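Local coordinates for uncharacterized protein (Anabaena variabilis, PDB 3OT2) that is of unknown function but is probably a nuclease of the PD-(D/E)XK kind, related to restriction endonucleases, at residues D81-I86 with I104-T109. Numbering follows the deposited sequence.
Sequences DISVFI and IAPDWT
V84 O accepts two backbone N-H groups, from W108 N at 3.1 Å and, in a weak, bent bond, from D107 N at 2.7 Å. D107 and W108 thus both face V84, a classic beta bulge at the start of strand 108-112, and V84 N returns a bond to W108 O (2.8 Å), which completes the antiparallel hydrogen-bonded pair of V84 and W108. The carboxylate of D107, itself a bulge residue, extends the pairing by one side-chain bond: its OD2 accepts I86 N at 2.9 Å in a nearly straight bond, the N-H arriving from above the carboxylate plane. With CG beside its own backbone N (chi1 -75°), D107 directs the acid at the strand end, where OD2 also forms a salt bridge with R89. With an alanine in place of D107, I86 N would probably lose its acceptor and R89 a carboxylate partner. P106 CA lies over one face of the F85 ring, a CH-pi contact 3.8 Å from the centroid, while I104 CD1 reaches F85 CE2 at 3.6 Å. V84 and W108 run side by side, CB to CB 3.9 Å, and the indole meets W138 edge-to-face. The contact lies in the mixed sheet: strand 82-86 is flanked by strands 63-67 and 108-112, helix 40-57 packs against I82 and W108, and strand 71-73 touches S83, F85 and P106.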
loop_
_atom_site.group_PDB
_atom_site.type_symbol
_atom_site.label_atom_id
_atom_site.label_comp_id
_atom_site.label_asym_id
_atom_site.label_seq_id
_atom_site.Cartn_x
_atom_site.Cartn_y
_atom_site.Cartn_z
ATOM N N ASP A 81 -13.645 1.944 -8.280
ATOM C CA ASP A 81 -13.620 2.498 -9.632
ATOM C C ASP A 81 -14.199 1.457 -10.629
ATOM O O ASP A 81 -15.018 1.806 -11.492
ATOM C CB ASP A 81 -12.189 2.916 -10.024
ATOM C CG ASP A 81 -11.683 4.177 -9.341
ATOM O OD1 ASP A 81 -12.530 4.989 -8.866
ATOM O OD2 ASP A 81 -10.451 4.377 -9.315
ATOM N N ILE A 82 -13.781 0.177 -10.481
ATOM C CA ILE A 82 -14.273 -0.958 -11.293
ATOM C C ILE A 82 -14.488 -2.135 -10.367
ATOM O O ILE A 82 -13.605 -2.470 -9.591
ATOM C CB ILE A 82 -13.346 -1.345 -12.470
ATOM C CG1 ILE A 82 -13.028 -0.131 -13.371
ATOM C CG2 ILE A 82 -13.914 -2.530 -13.294
ATOM C CD1 ILE A 82 -11.769 -0.282 -14.142
ATOM N N SER A 83 -15.669 -2.755 -10.460
ATOM C CA SER A 83 -16.035 -3.972 -9.741
ATOM C C SER A 83 -16.320 -5.065 -10.750
ATOM O O SER A 83 -17.094 -4.849 -11.682
ATOM C CB SER A 83 -17.285 -3.715 -8.903
ATOM O OG SER A 83 -16.887 -3.013 -7.749
ATOM N N VAL A 84 -15.713 -6.231 -10.570
ATOM C CA VAL A 84 -15.924 -7.358 -11.482
ATOM C C VAL A 84 -16.557 -8.502 -10.683
ATOM O O VAL A 84 -16.049 -8.895 -9.628
ATOM C CB VAL A 84 -14.633 -7.801 -12.240
ATOM C CG1 VAL A 84 -14.976 -8.756 -13.378
ATOM C CG2 VAL A 84 -13.855 -6.599 -12.787
ATOM N N PHE A 85 -17.700 -9.002 -11.172
ATOM C CA PHE A 85 -18.421 -10.108 -10.513
ATOM C C PHE A 85 -18.575 -11.265 -11.453
ATOM O O PHE A 85 -18.989 -11.048 -12.589
ATOM C CB PHE A 85 -19.840 -9.647 -10.085
ATOM C CG PHE A 85 -19.884 -8.689 -8.922
ATOM C CD1 PHE A 85 -19.756 -7.325 -9.122
ATOM C CD2 PHE A 85 -20.084 -9.153 -7.627
ATOM C CE1 PHE A 85 -19.793 -6.444 -8.046
ATOM C CE2 PHE A 85 -20.147 -8.264 -6.552
ATOM C CZ PHE A 85 -19.999 -6.917 -6.770
ATOM N N ILE A 86 -18.311 -12.501 -10.977
ATOM C CA ILE A 86 -18.529 -13.717 -11.765
ATOM C C ILE A 86 -20.059 -13.828 -11.937
ATOM O O ILE A 86 -20.809 -13.268 -11.110
ATOM C CB ILE A 86 -17.856 -14.989 -11.171
ATOM C CG1 ILE A 86 -18.529 -15.445 -9.838
ATOM C CG2 ILE A 86 -16.328 -14.764 -11.035
ATOM C CD1 ILE A 86 -17.996 -16.775 -9.223
ATOM N N ILE A 104 -22.725 -7.492 -1.604
ATOM C CA ILE A 104 -21.603 -8.432 -1.587
ATOM C C ILE A 104 -20.329 -7.780 -2.141
ATOM O O ILE A 104 -20.393 -6.778 -2.847
ATOM C CB ILE A 104 -21.959 -9.733 -2.382
ATOM C CG1 ILE A 104 -22.467 -9.421 -3.810
ATOM C CG2 ILE A 104 -22.958 -10.640 -1.604
ATOM C CD1 ILE A 104 -22.331 -10.557 -4.764
ATOM N N ALA A 105 -19.177 -8.371 -1.822
ATOM C CA ALA A 105 -17.877 -7.908 -2.275
ATOM C C ALA A 105 -17.650 -8.316 -3.744
ATOM O O ALA A 105 -18.073 -9.413 -4.120
ATOM C CB ALA A 105 -16.781 -8.474 -1.382
ATOM N N PRO A 106 -16.966 -7.489 -4.580
ATOM C CA PRO A 106 -16.685 -7.929 -5.969
ATOM C C PRO A 106 -15.752 -9.133 -5.995
ATOM O O PRO A 106 -15.024 -9.355 -5.037
ATOM C CB PRO A 106 -15.995 -6.713 -6.617
ATOM C CG PRO A 106 -16.141 -5.582 -5.643
ATOM C CD PRO A 106 -16.348 -6.181 -4.285
ATOM N N ASP A 107 -15.724 -9.891 -7.091
ATOM C CA ASP A 107 -14.744 -10.974 -7.213
ATOM C C ASP A 107 -13.375 -10.370 -7.490
ATOM O O ASP A 107 -12.347 -10.902 -7.084
ATOM C CB ASP A 107 -15.158 -11.931 -8.345
ATOM C CG ASP A 107 -16.299 -12.794 -7.900
ATOM O OD1 ASP A 107 -16.040 -13.774 -7.164
ATOM O OD2 ASP A 107 -17.470 -12.414 -8.168
ATOM N N TRP A 108 -13.370 -9.228 -8.161
ATOM C CA TRP A 108 -12.161 -8.519 -8.540
ATOM C C TRP A 108 -12.424 -7.014 -8.446
ATOM O O TRP A 108 -13.347 -6.505 -9.094
ATOM C CB TRP A 108 -11.747 -8.964 -9.960
ATOM C CG TRP A 108 -10.519 -8.329 -10.563
ATOM C CD1 TRP A 108 -9.496 -7.687 -9.913
ATOM C CD2 TRP A 108 -10.139 -8.402 -11.946
ATOM N NE1 TRP A 108 -8.538 -7.291 -10.825
ATOM C CE2 TRP A 108 -8.899 -7.744 -12.077
ATOM C CE3 TRP A 108 -10.749 -8.947 -13.105
ATOM C CZ2 TRP A 108 -8.255 -7.612 -13.321
ATOM C CZ3 TRP A 108 -10.099 -8.825 -14.331
ATOM C CH2 TRP A 108 -8.884 -8.149 -14.434
ATOM N N THR A 109 -11.657 -6.320 -7.584
ATOM C CA THR A 109 -11.812 -4.877 -7.414
ATOM C C THR A 109 -10.619 -4.171 -8.053
ATOM O O THR A 109 -9.484 -4.598 -7.876
ATOM C CB THR A 109 -12.039 -4.462 -5.933
ATOM O OG1 THR A 109 -12.247 -3.052 -5.885
ATOM C CG2 THR A 109 -10.848 -4.776 -5.010
#